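Local coordinates for protein broad specificity aminotransferase (PDB 4WB0) that transfers amino groups between amino acids and keto acids with relaxed substrate selectivity, using pyridoxal 5'-phosphate as cofactor and working as a homodimer, at residues A[111-116]-A[145-150]; A[120-125]-A[282-287]; A[309-314]-A[318-323]. All coordinates share one frame; numbering follows the deposited sequence. Where two conformers were deposited one is given.

Contact 1: A[111-116]-A[145-150]; sequences SGTGAL and YSIVKA. With CAC (cacodylate ion), chain C.
I147 reaches out from helix 142-150 and meets L116 with one branch and T113 with the other, both near the start of helix 111-123. The contacts of I147 with T113 and L116 make up the close approach between 111-116 and 145-150, with no hydrogen bond across. The methyl I147 CG2 lies against the backbone of L116, 3.9 Å from L116 C and 4.1 Å from L116 CB. The end of the longer branch, I147 CD1, comes to 4.0 Å from T113 CG2, and there the two side chains cross at about a right angle.

The polar interactions gather at T113 OG1 and N and around a cacodylate ion, probably taken from the crystallisation liquor. With chi1 of T113 at -61°, its methyl stands anti to the backbone N, turned to I147, whereas OG1 is swung beside that N, and both can donate to one acceptor. T113 N lies 3.0 Å from cacodylate O2, in a nearly straight bond (163°), and T113 OG1 donates to cacodylate O2 across 2.7 Å. T113 OG1 is also hydrogen-bonded to a polar side chain of the neighbouring subunit. The helix start would be expected to reinforce the hold on the anion, which is also hydrogen-bonded to S258, R267 and residues of the neighbouring subunit. S111 OG in turn is bonded to the hydroxyls of S256 and S258.

A Ser-Gly-Thr sequence at a helix N-terminus, with serines and an arginine around a bound oxyanion, is the phosphate-binding site of class I aminotransferases; the cacodylate probably marks the place of the cofactor's phosphate.

Contact 2: A[120-125]-A[282-287]; sequences AKLLTH and ADVKSV
V284 meets L122 first, through a loose contact of 4.4 Å between V284 CG1 and L122 CD2. It also packs on an aromatic side chain of the neighbouring subunit. Two residues on, S286 turns back along its own helix, S286 OG donating to D283 O at 2.8 Å, an acceptor that also takes the backbone N of V287. The same hydroxyl is hydrogen-bonded to the backbone of the neighbouring subunit, so this side of helix 281-293 belongs to the dimer interface.

V287 points toward 120-125 and carries most of the contact. Its CG1 touches two residues. V287 CG1 lies 3.8 Å from L122 CD1, a branch delivered by a side chain whose CG is anti to the backbone N (chi1 171°). In a CH-pi contact, V287 CG1 is also 4.0 Å from the centroid of the H125 ring and only 11° off the ring normal, squarely over the face. The ring is steadied by a weak bond from H125 ND1 to K121 O, 3.3 Å long. T124 OG1 donates to K121 O at 2.6 Å, in the carbonyl plane, and T124 N uses the same oxygen.

Apolar packing between the end of helix 111-123 and the first turns of helix 281-293, with both helices resting against the central mixed sheet, belongs to the layered alpha/beta architecture of the large domain of fold-type I pyridoxal phosphate enzymes.

Contact 3: A[309-314]-A[318-323]; sequences LILSNN and KEWEAE
W320 and I310 meet because of their first torsions. In W320 the ring carbon CG stands anti to the backbone N (chi1 177°), which carries the indole across toward helix 301-312. In I310, chi1 of -68° leaves the methyl CG2 anti to its own N, aimed at the base of that indole. I310 CG2 lies 3.7 Å from W320 CB and 3.9 Å from W320 CG, with the side chains crossing at about a right angle. L311 approaches differently: it runs beside the tryptophan, pointing the same way, and L311 CD2 touches the far ring at W320 CZ3, 3.8 Å away. Both methyls reach the indole obliquely. The indole N-H is used elsewhere, W320 NE1 being hydrogen-bonded to N260 O.

Nearer the solvent the contact turns polar. N314 O accepts from K318 N at 3.2 Å, an ordinary helical bond in the first turn of helix 314-344, and the break before that turn is N313. Lying where helix 301-312 has ended, N313 is the N-cap of the next helix, its OD1 accepting from L316 N. The chain of K318 bends at chi2 and chi3, placing K318 NZ 3.5 Å from E319 OE1 in a salt bridge. E319 has a second cationic partner in K63, reached through OE2.

The joint is thus a sharp turn between two consecutive helices, apolar where W320 packs, polar and charged around N314 and K318. Helix 59-71 packs on I310 and E319, helix 84-95 lies against L311 and W320, and helix 234-237 meets W320 and E321; farther along, E323 is tied by a salt bridge to R59 at the start of helix 59-71.

How the contacts relate
Contacts 1 and 2 are both buried and share helix 111-123, gripping its beginning and its end with centres 15 Å apart; in both the neighbouring subunit lies close by. Contact 1 is the nearer to the middle of the chain and couples plain apolar packing to an anion site; contact 2 lies farther out and adds an aromatic face to its aliphatic packing. Contact 3 stands apart, about 12 Å from contact 1 and 17 Å from contact 2 between nearest atoms, with no other subunit touching it. It joins two successive helices rather than distant parts of the sequence, and its buried tryptophan end gives way to a surface end at exposed N314 and K318.

Contact 1: A[111-116]-A[145-150]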
ATOM      1  N   SER A 111      -4.485   2.925  -5.175  1.00 24.24           N
ATOM      2  CA  SER A 111      -4.910   3.014  -6.556  1.00 25.82           C
ATOM      3  C   SER A 111      -5.820   1.862  -6.898  1.00 23.82           C
ATOM      4  O   SER A 111      -6.399   1.268  -6.008  1.00 21.11           O
ATOM      5  CB  SER A 111      -3.721   3.029  -7.497  1.00 28.53           C
ATOM      6  OG  SER A 111      -4.105   3.700  -8.651  1.00 29.16           O
ATOM      7  N   GLY A 112      -6.013   1.617  -8.185  1.00 22.42           N
ATOM      8  CA  GLY A 112      -6.856   0.534  -8.628  1.00 22.51           C
ATOM      9  C   GLY A 112      -6.392  -0.857  -8.262  1.00 21.90           C
ATOM     10  O   GLY A 112      -7.220  -1.662  -7.899  1.00 25.93           O
ATOM     11  N   THR A 113      -5.116  -1.170  -8.418  1.00 23.75           N
ATOM     12  CA  THR A 113      -4.560  -2.464  -8.022  1.00 23.68           C
ATOM     13  C   THR A 113      -4.911  -2.762  -6.571  1.00 23.28           C
ATOM     14  O   THR A 113      -5.391  -3.837  -6.230  1.00 22.68           O
ATOM     15  CB  THR A 113      -3.062  -2.507  -8.179  1.00 28.21           C
ATOM     16  OG1 THR A 113      -2.692  -2.293  -9.543  1.00 29.81           O
ATOM     17  CG2 THR A 113      -2.487  -3.895  -7.747  1.00 27.30           C
ATOM     18  N   GLY A 114      -4.658  -1.794  -5.711  1.00 22.93           N
ATOM     19  CA  GLY A 114      -4.998  -1.901  -4.305  1.00 22.22           C
ATOM     20  C   GLY A 114      -6.477  -2.137  -4.048  1.00 22.28           C
ATOM     21  O   GLY A 114      -6.819  -2.965  -3.195  1.00 23.98           O
ATOM     22  N   ALA A 115      -7.347  -1.421  -4.763  1.00 20.51           N
ATOM     23  CA  ALA A 115      -8.782  -1.621  -4.600  1.00 19.82           C
ATOM     24  C   ALA A 115      -9.186  -3.011  -5.134  1.00 21.44           C
ATOM     25  O   ALA A 115     -10.009  -3.651  -4.511  1.00 20.38           O
ATOM     26  CB  ALA A 115      -9.597  -0.514  -5.293  1.00 21.23           C
ATOM     27  N   LEU A 116      -8.573  -3.475  -6.214  1.00 21.37           N
ATOM     28  CA  LEU A 116      -8.854  -4.846  -6.728  1.00 23.80           C
ATOM     29  C   LEU A 116      -8.428  -5.938  -5.755  1.00 24.17           C
ATOM     30  O   LEU A 116      -9.173  -6.889  -5.491  1.00 23.17           O
ATOM     31  CB  LEU A 116      -8.169  -5.068  -8.057  1.00 23.29           C
ATOM     32  CG  LEU A 116      -8.775  -4.258  -9.227  1.00 24.64           C
ATOM     33  CD1 LEU A 116      -7.799  -4.207 -10.456  1.00 28.18           C
ATOM     34  CD2 LEU A 116     -10.125  -4.871  -9.681  1.00 26.99           C
ATOM     35  N   TYR A 145      -5.920 -11.664 -13.327  1.00 30.48           N
ATOM     36  CA  TYR A 145      -5.860 -13.066 -12.915  1.00 33.83           C
ATOM     37  C   TYR A 145      -4.949 -13.244 -11.675  1.00 33.25           C
ATOM     38  O   TYR A 145      -5.316 -13.935 -10.718  1.00 31.88           O
ATOM     39  CB  TYR A 145      -5.392 -13.947 -14.086  1.00 46.05           C
ATOM     40  CG  TYR A 145      -5.651 -15.422 -13.926  1.00 62.08           C
ATOM     41  CD1 TYR A 145      -5.132 -16.138 -12.857  1.00 71.25           C
ATOM     42  CD2 TYR A 145      -6.397 -16.113 -14.881  1.00 71.95           C
ATOM     43  CE1 TYR A 145      -5.358 -17.517 -12.732  1.00 81.19           C
ATOM     44  CE2 TYR A 145      -6.637 -17.484 -14.770  1.00 80.64           C
ATOM     45  CZ  TYR A 145      -6.120 -18.188 -13.696  1.00 85.13           C
ATOM     46  OH  TYR A 145      -6.370 -19.546 -13.590  1.00 89.26           O
ATOM     47  N   SER A 146      -3.795 -12.558 -11.677  1.00 33.51           N
ATOM     48  CA  SER A 146      -2.811 -12.655 -10.584  0.50 33.40           C
ATOM     49  C   SER A 146      -3.303 -12.121  -9.264  1.00 31.68           C
ATOM     50  O   SER A 146      -3.068 -12.710  -8.213  1.00 33.63           O
ATOM     51  CB  SER A 146      -1.514 -11.898 -10.935  0.50 32.99           C
ATOM     52  OG  SER A 146      -0.883 -12.515 -12.016  0.50 33.84           O
ATOM     53  N   ILE A 147      -3.961 -10.990  -9.301  1.00 30.37           N
ATOM     54  CA  ILE A 147      -4.490 -10.354  -8.122  1.00 27.89           C
ATOM     55  C   ILE A 147      -5.518 -11.228  -7.463  1.00 30.33           C
ATOM     56  O   ILE A 147      -5.509 -11.444  -6.265  1.00 27.75           O
ATOM     57  CB  ILE A 147      -5.089  -9.002  -8.520  1.00 29.94           C
ATOM     58  CG1 ILE A 147      -3.949  -8.012  -8.937  1.00 28.80           C
ATOM     59  CG2 ILE A 147      -5.917  -8.424  -7.414  1.00 28.97           C
ATOM     60  CD1 ILE A 147      -4.505  -6.759  -9.649  1.00 28.93           C
ATOM     61  N   VAL A 148      -6.440 -11.721  -8.283  1.00 30.55           N
ATOM     62  CA  VAL A 148      -7.552 -12.510  -7.814  1.00 29.55           C
ATOM     63  C   VAL A 148      -7.056 -13.825  -7.237  1.00 31.65           C
ATOM     64  O   VAL A 148      -7.513 -14.289  -6.181  1.00 31.08           O
ATOM     65  CB  VAL A 148      -8.548 -12.690  -9.001  1.00 34.01           C
ATOM     66  CG1 VAL A 148      -9.398 -13.750  -8.805  1.00 34.83           C
ATOM     67  CG2 VAL A 148      -9.300 -11.340  -9.171  1.00 30.62           C
ATOM     68  N   LYS A 149      -6.110 -14.436  -7.921  1.00 33.94           N
ATOM     69  CA  LYS A 149      -5.540 -15.687  -7.440  1.00 36.56           C
ATOM     70  C   LYS A 149      -4.853 -15.462  -6.087  1.00 36.24           C
ATOM     71  O   LYS A 149      -5.068 -16.233  -5.151  1.00 39.08           O
ATOM     72  CB  LYS A 149      -4.584 -16.244  -8.470  1.00 38.99           C
ATOM     73  CG  LYS A 149      -3.933 -17.605  -8.155  1.00 45.57           C
ATOM     74  CD  LYS A 149      -3.176 -18.108  -9.398  1.00 52.57           C
ATOM     75  CE  LYS A 149      -2.572 -19.490  -9.217  1.00 64.35           C
ATOM     76  NZ  LYS A 149      -1.501 -19.502  -8.206  1.00 71.16           N
ATOM     77  N   ALA A 150      -4.017 -14.444  -5.983  1.00 36.10           N
ATOM     78  CA  ALA A 150      -3.333 -14.127  -4.713  1.00 37.06           C
ATOM     79  C   ALA A 150      -4.304 -13.879  -3.562  1.00 37.86           C
ATOM     80  O   ALA A 150      -3.960 -14.147  -2.414  1.00 38.56           O
ATOM     81  CB  ALA A 150      -2.464 -12.917  -4.850  1.00 35.99           C
TER
HETATM   82 AS   CAC C 501      -3.023   1.147 -11.124  0.96 47.67          AS
HETATM   83  O1  CAC C 501      -2.008   2.584 -11.254  0.96 26.77           O
HETATM   84  O2  CAC C 501      -2.900   0.409  -9.569  0.96 28.12           O
HETATM   85  C1  CAC C 501      -4.863   1.511 -11.674  0.96 57.11           C
HETATM   86  C2  CAC C 501      -2.357  -0.177 -12.403  0.96146.49           C

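Contact 2: A[120-125]-A[282-287]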
ATOM      1  N   ALA A 120     -11.146  -8.135  -3.814  1.00 21.38           N
ATOM      2  CA  ALA A 120     -11.122  -9.605  -3.983  1.00 24.57           C
ATOM      3  C   ALA A 120     -10.981 -10.315  -2.625  1.00 28.49           C
ATOM      4  O   ALA A 120     -11.593 -11.363  -2.417  1.00 26.41           O
ATOM      5  CB  ALA A 120     -10.042 -10.018  -4.870  1.00 25.00           C
ATOM      6  N   LYS A 121     -10.186  -9.760  -1.696  1.00 25.69           N
ATOM      7  CA  LYS A 121     -10.095 -10.382  -0.388  1.00 27.72           C
ATOM      8  C   LYS A 121     -11.407 -10.270   0.393  1.00 27.45           C
ATOM      9  O   LYS A 121     -11.842 -11.240   1.035  1.00 27.00           O
ATOM     10  CB  LYS A 121      -8.970  -9.757   0.433  1.00 27.68           C
ATOM     11  CG  LYS A 121      -7.572 -10.059  -0.136  1.00 30.85           C
ATOM     12  CD  LYS A 121      -6.465  -9.381   0.722  1.00 39.61           C
ATOM     13  CE  LYS A 121      -5.117  -9.542   0.102  1.00 41.05           C
ATOM     14  NZ  LYS A 121      -4.192  -8.611   0.838  1.00 41.63           N
ATOM     15  N   LEU A 122     -12.003  -9.070   0.330  1.00 25.95           N
ATOM     16  CA  LEU A 122     -13.245  -8.797   1.035  1.00 24.91           C
ATOM     17  C   LEU A 122     -14.298  -9.825   0.625  1.00 23.31           C
ATOM     18  O   LEU A 122     -15.019 -10.387   1.460  1.00 25.87           O
ATOM     19  CB  LEU A 122     -13.701  -7.365   0.730  1.00 22.58           C
ATOM     20  CG  LEU A 122     -15.101  -7.047   1.252  1.00 22.62           C
ATOM     21  CD1 LEU A 122     -15.115  -7.017   2.785  1.00 26.46           C
ATOM     22  CD2 LEU A 122     -15.504  -5.702   0.632  1.00 24.52           C
ATOM     23  N   LEU A 123     -14.335 -10.094  -0.663  1.00 22.86           N
ATOM     24  CA  LEU A 123     -15.383 -10.936  -1.239  1.00 25.50           C
ATOM     25  C   LEU A 123     -15.248 -12.360  -0.713  1.00 25.13           C
ATOM     26  O   LEU A 123     -16.230 -13.074  -0.622  1.00 27.42           O
ATOM     27  CB  LEU A 123     -15.322 -10.900  -2.753  1.00 21.40           C
ATOM     28  CG  LEU A 123     -15.980  -9.661  -3.435  1.00 24.60           C
ATOM     29  CD1 LEU A 123     -15.625  -9.673  -4.834  1.00 26.38           C
ATOM     30  CD2 LEU A 123     -17.500  -9.640  -3.338  1.00 23.52           C
ATOM     31  N   THR A 124     -14.049 -12.759  -0.299  1.00 25.89           N
ATOM     32  CA  THR A 124     -13.887 -14.095   0.252  1.00 25.94           C
ATOM     33  C   THR A 124     -14.551 -14.212   1.616  1.00 29.41           C
ATOM     34  O   THR A 124     -14.723 -15.310   2.118  1.00 30.58           O
ATOM     35  CB  THR A 124     -12.414 -14.542   0.456  1.00 31.08           C
ATOM     36  OG1 THR A 124     -11.847 -13.756   1.515  1.00 29.27           O
ATOM     37  CG2 THR A 124     -11.585 -14.375  -0.817  1.00 31.07           C
ATOM     38  N   HIS A 125     -14.967 -13.103   2.207  1.00 27.60           N
ATOM     39  CA  HIS A 125     -15.678 -13.168   3.493  1.00 29.85           C
ATOM     40  C   HIS A 125     -17.178 -13.262   3.297  1.00 32.11           C
ATOM     41  O   HIS A 125     -17.912 -13.380   4.260  1.00 32.13           O
ATOM     42  CB  HIS A 125     -15.353 -11.928   4.355  1.00 31.89           C
ATOM     43  CG  HIS A 125     -13.970 -11.933   4.918  1.00 33.79           C
ATOM     44  ND1 HIS A 125     -12.873 -11.500   4.205  1.00 35.73           N
ATOM     45  CD2 HIS A 125     -13.499 -12.361   6.108  1.00 37.39           C
ATOM     46  CE1 HIS A 125     -11.788 -11.636   4.944  1.00 36.46           C
ATOM     47  NE2 HIS A 125     -12.143 -12.158   6.104  1.00 41.39           N
ATOM     48  N   ALA A 282     -21.490  -0.959   8.870  1.00 34.16           N
ATOM     49  CA  ALA A 282     -20.456  -0.976   9.915  1.00 38.27           C
ATOM     50  C   ALA A 282     -19.647  -2.270   9.891  1.00 35.71           C
ATOM     51  O   ALA A 282     -18.417  -2.267  10.054  1.00 33.88           O
ATOM     52  CB  ALA A 282     -21.070  -0.796  11.283  1.00 42.37           C
ATOM     53  N   ASP A 283     -20.346  -3.375   9.688  1.00 33.91           N
ATOM     54  CA  ASP A 283     -19.703  -4.688   9.712  1.00 32.16           C
ATOM     55  C   ASP A 283     -18.778  -4.830   8.495  1.00 29.31           C
ATOM     56  O   ASP A 283     -17.642  -5.267   8.626  1.00 30.20           O
ATOM     57  CB  ASP A 283     -20.740  -5.819   9.709  1.00 32.71           C
ATOM     58  CG  ASP A 283     -21.398  -6.024  11.043  1.00 36.32           C
ATOM     59  OD1 ASP A 283     -20.900  -5.468  12.052  1.00 38.76           O
ATOM     60  OD2 ASP A 283     -22.435  -6.737  11.079  1.00 36.62           O
ATOM     61  N   VAL A 284     -19.240  -4.398   7.328  1.00 28.26           N
ATOM     62  CA  VAL A 284     -18.416  -4.462   6.121  1.00 27.11           C
ATOM     63  C   VAL A 284     -17.191  -3.533   6.247  1.00 27.78           C
ATOM     64  O   VAL A 284     -16.075  -3.923   5.855  1.00 26.47           O
ATOM     65  CB  VAL A 284     -19.192  -4.100   4.806  1.00 27.99           C
ATOM     66  CG1 VAL A 284     -18.194  -3.884   3.654  1.00 27.73           C
ATOM     67  CG2 VAL A 284     -20.230  -5.199   4.440  1.00 31.21           C
ATOM     68  N   LYS A 285     -17.390  -2.327   6.806  1.00 26.26           N
ATOM     69  CA  LYS A 285     -16.274  -1.414   7.056  1.00 31.75           C
ATOM     70  C   LYS A 285     -15.266  -2.051   8.046  1.00 29.10           C
ATOM     71  O   LYS A 285     -14.059  -1.885   7.903  1.00 27.38           O
ATOM     72  CB  LYS A 285     -16.802  -0.078   7.599  1.00 35.06           C
ATOM     73  CG  LYS A 285     -15.701   0.929   8.027  1.00 55.22           C
ATOM     74  CD  LYS A 285     -14.764   1.307   6.879  1.00 59.85           C
ATOM     75  CE  LYS A 285     -15.380   2.369   5.966  1.00 66.08           C
ATOM     76  NZ  LYS A 285     -15.097   3.754   6.456  1.00 69.66           N
ATOM     77  N   SER A 286     -15.764  -2.773   9.042  1.00 27.96           N
ATOM     78  CA  SER A 286     -14.862  -3.356  10.013  1.00 30.99           C
ATOM     79  C   SER A 286     -13.981  -4.460   9.360  1.00 31.06           C
ATOM     80  O   SER A 286     -12.835  -4.660   9.792  1.00 28.67           O
ATOM     81  CB  SER A 286     -15.626  -3.900  11.225  1.00 33.84           C
ATOM     82  OG  SER A 286     -16.234  -5.168  11.011  1.00 33.59           O
ATOM     83  N   VAL A 287     -14.498  -5.161   8.335  1.00 25.37           N
ATOM     84  CA  VAL A 287     -13.697  -6.172   7.656  1.00 27.77           C
ATOM     85  C   VAL A 287     -12.651  -5.491   6.781  1.00 25.16           C
ATOM     86  O   VAL A 287     -11.457  -5.840   6.805  1.00 27.29           O
ATOM     87  CB  VAL A 287     -14.591  -7.115   6.830  1.00 26.60           C
ATOM     88  CG1 VAL A 287     -13.730  -8.096   6.105  1.00 29.26           C
ATOM     89  CG2 VAL A 287     -15.495  -7.884   7.764  1.00 29.68           C
TER

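Contact 3: A[309-314]-A[318-323]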
ATOM      1  N   LEU A 309      -8.306  18.292  -3.881  1.00 19.38           N
ATOM      2  CA  LEU A 309      -8.366  19.699  -4.269  1.00 23.06           C
ATOM      3  C   LEU A 309      -8.890  19.883  -5.692  1.00 22.16           C
ATOM      4  O   LEU A 309      -9.622  20.812  -5.990  1.00 23.58           O
ATOM      5  CB  LEU A 309      -6.994  20.347  -4.117  1.00 23.41           C
ATOM      6  CG  LEU A 309      -6.440  20.347  -2.695  1.00 26.07           C
ATOM      7  CD1 LEU A 309      -5.134  21.085  -2.818  1.00 25.78           C
ATOM      8  CD2 LEU A 309      -7.381  21.062  -1.723  1.00 26.10           C
ATOM      9  N   ILE A 310      -8.473  18.991  -6.581  1.00 19.24           N
ATOM     10  CA  ILE A 310      -8.846  19.080  -7.964  1.00 20.63           C
ATOM     11  C   ILE A 310     -10.324  18.700  -8.145  1.00 22.14           C
ATOM     12  O   ILE A 310     -11.032  19.366  -8.881  1.00 23.74           O
ATOM     13  CB  ILE A 310      -7.957  18.183  -8.807  1.00 23.39           C
ATOM     14  CG1 ILE A 310      -6.516  18.760  -8.798  1.00 21.83           C
ATOM     15  CG2 ILE A 310      -8.472  18.098 -10.214  1.00 22.92           C
ATOM     16  CD1 ILE A 310      -5.461  17.761  -9.261  1.00 22.85           C
ATOM     17  N   LEU A 311     -10.805  17.679  -7.436  1.00 20.82           N
ATOM     18  CA  LEU A 311     -12.221  17.299  -7.534  1.00 22.62           C
ATOM     19  C   LEU A 311     -13.135  18.323  -6.916  1.00 23.61           C
ATOM     20  O   LEU A 311     -14.230  18.593  -7.409  1.00 23.29           O
ATOM     21  CB  LEU A 311     -12.445  15.944  -6.859  1.00 20.99           C
ATOM     22  CG  LEU A 311     -11.761  14.769  -7.560  1.00 21.29           C
ATOM     23  CD1 LEU A 311     -11.636  13.558  -6.597  1.00 23.57           C
ATOM     24  CD2 LEU A 311     -12.544  14.419  -8.752  1.00 25.63           C
ATOM     25  N   SER A 312     -12.688  18.891  -5.816  1.00 25.33           N
ATOM     26  CA  SER A 312     -13.586  19.683  -4.983  1.00 26.73           C
ATOM     27  C   SER A 312     -13.685  21.140  -5.437  1.00 30.40           C
ATOM     28  O   SER A 312     -14.761  21.727  -5.395  1.00 30.24           O
ATOM     29  CB  SER A 312     -13.133  19.600  -3.503  1.00 30.00           C
ATOM     30  OG  SER A 312     -13.794  20.595  -2.705  1.00 33.51           O
ATOM     31  N   ASN A 313     -12.589  21.743  -5.881  1.00 26.99           N
ATOM     32  CA  ASN A 313     -12.649  23.149  -6.234  1.00 28.31           C
ATOM     33  C   ASN A 313     -13.283  23.360  -7.590  1.00 29.11           C
ATOM     34  O   ASN A 313     -12.958  22.695  -8.524  1.00 23.92           O
ATOM     35  CB  ASN A 313     -11.266  23.773  -6.223  1.00 26.89           C
ATOM     36  CG  ASN A 313     -11.314  25.200  -6.588  1.00 32.19           C
ATOM     37  OD1 ASN A 313     -11.139  25.562  -7.742  1.00 33.95           O
ATOM     38  ND2 ASN A 313     -11.631  26.055  -5.598  1.00 33.32           N
ATOM     39  N   ASN A 314     -14.232  24.274  -7.710  1.00 36.00           N
ATOM     40  CA  ASN A 314     -14.970  24.303  -8.955  1.00 42.21           C
ATOM     41  C   ASN A 314     -14.135  24.723 -10.158  1.00 37.19           C
ATOM     42  O   ASN A 314     -14.358  24.209 -11.254  1.00 36.46           O
ATOM     43  CB  ASN A 314     -16.203  25.197  -8.831  1.00 56.95           C
ATOM     44  CG  ASN A 314     -17.484  24.383  -8.840  1.00 71.24           C
ATOM     45  OD1 ASN A 314     -18.293  24.511  -9.758  1.00 77.64           O
ATOM     46  ND2 ASN A 314     -17.648  23.492  -7.847  1.00 75.57           N
ATOM     47  N   LYS A 318     -13.139  22.106 -13.284  1.00 28.47           N
ATOM     48  CA  LYS A 318     -13.482  22.380 -14.674  1.00 31.69           C
ATOM     49  C   LYS A 318     -12.225  22.417 -15.526  1.00 27.68           C
ATOM     50  O   LYS A 318     -12.196  21.877 -16.654  1.00 28.34           O
ATOM     51  CB  LYS A 318     -14.308  23.676 -14.744  1.00 40.99           C
ATOM     52  CG  LYS A 318     -13.744  24.831 -15.527  1.00 54.81           C
ATOM     53  CD  LYS A 318     -12.850  25.700 -14.634  1.00 65.24           C
ATOM     54  CE  LYS A 318     -12.850  27.170 -15.028  1.00 74.40           C
ATOM     55  NZ  LYS A 318     -11.825  27.942 -14.256  1.00 77.41           N
ATOM     56  N   GLU A 319     -11.148  22.981 -15.004  1.00 25.59           N
ATOM     57  CA  GLU A 319      -9.882  22.921 -15.735  1.00 28.74           C
ATOM     58  C   GLU A 319      -9.429  21.469 -15.954  1.00 27.36           C
ATOM     59  O   GLU A 319      -8.902  21.094 -17.035  1.00 24.74           O
ATOM     60  CB  GLU A 319      -8.795  23.698 -15.019  1.00 31.68           C
ATOM     61  CG  GLU A 319      -8.980  25.194 -15.217  1.00 41.15           C
ATOM     62  CD  GLU A 319      -8.098  26.039 -14.297  1.00 47.54           C
ATOM     63  OE1 GLU A 319      -8.371  27.252 -14.146  1.00 55.15           O
ATOM     64  OE2 GLU A 319      -7.131  25.481 -13.723  1.00 44.78           O
ATOM     65  N   TRP A 320      -9.593  20.647 -14.930  1.00 28.14           N
ATOM     66  CA  TRP A 320      -9.202  19.235 -15.058  1.00 24.58           C
ATOM     67  C   TRP A 320      -9.997  18.546 -16.146  1.00 23.80           C
ATOM     68  O   TRP A 320      -9.451  17.840 -16.983  1.00 22.87           O
ATOM     69  CB  TRP A 320      -9.410  18.474 -13.745  1.00 22.26           C
ATOM     70  CG  TRP A 320      -9.081  17.036 -13.884  1.00 23.50           C
ATOM     71  CD1 TRP A 320      -7.975  16.493 -14.499  1.00 24.95           C
ATOM     72  CD2 TRP A 320      -9.848  15.946 -13.399  1.00 24.70           C
ATOM     73  NE1 TRP A 320      -8.042  15.127 -14.423  1.00 25.35           N
ATOM     74  CE2 TRP A 320      -9.184  14.771 -13.757  1.00 23.29           C
ATOM     75  CE3 TRP A 320     -11.047  15.860 -12.692  1.00 25.05           C
ATOM     76  CZ2 TRP A 320      -9.670  13.507 -13.419  1.00 24.15           C
ATOM     77  CZ3 TRP A 320     -11.548  14.612 -12.391  1.00 27.90           C
ATOM     78  CH2 TRP A 320     -10.854  13.457 -12.735  1.00 25.40           C
ATOM     79  N   GLU A 321     -11.305  18.690 -16.106  1.00 24.13           N
ATOM     80  CA  GLU A 321     -12.125  18.051 -17.130  1.00 27.15           C
ATOM     81  C   GLU A 321     -11.749  18.516 -18.544  1.00 28.31           C
ATOM     82  O   GLU A 321     -11.708  17.710 -19.460  1.00 26.27           O
ATOM     83  CB  GLU A 321     -13.596  18.260 -16.813  1.00 28.94           C
ATOM     84  CG  GLU A 321     -13.949  17.538 -15.474  1.00 26.85           C
ATOM     85  CD  GLU A 321     -15.461  17.317 -15.253  1.00 35.72           C
ATOM     86  OE1 GLU A 321     -15.933  17.352 -14.099  1.00 36.59           O
ATOM     87  OE2 GLU A 321     -16.184  17.071 -16.235  1.00 39.34           O
ATOM     88  N   ALA A 322     -11.389  19.781 -18.724  1.00 28.50           N
ATOM     89  CA  ALA A 322     -10.961  20.255 -20.051  1.00 28.67           C
ATOM     90  C   ALA A 322      -9.614  19.619 -20.473  1.00 27.75           C
ATOM     91  O   ALA A 322      -9.419  19.239 -21.639  1.00 29.11           O
ATOM     92  CB  ALA A 322     -10.873  21.798 -20.049  1.00 28.89           C
ATOM     93  N   GLU A 323      -8.693  19.480 -19.521  1.00 26.10           N
ATOM     94  CA  GLU A 323      -7.406  18.887 -19.762  1.00 27.43           C
ATOM     95  C   GLU A 323      -7.537  17.390 -20.172  1.00 30.19           C
ATOM     96  O   GLU A 323      -6.903  16.921 -21.127  1.00 26.40           O
ATOM     97  CB  GLU A 323      -6.561  19.078 -18.502  1.00 31.99           C
ATOM     98  CG  GLU A 323      -5.146  18.765 -18.641  1.00 33.67           C
ATOM     99  CD  GLU A 323      -4.213  19.484 -17.637  1.00 33.25           C
ATOM    100  OE1 GLU A 323      -4.632  19.991 -16.516  1.00 30.72           O
ATOM    101  OE2 GLU A 323      -2.999  19.500 -17.997  1.00 33.06           O
TER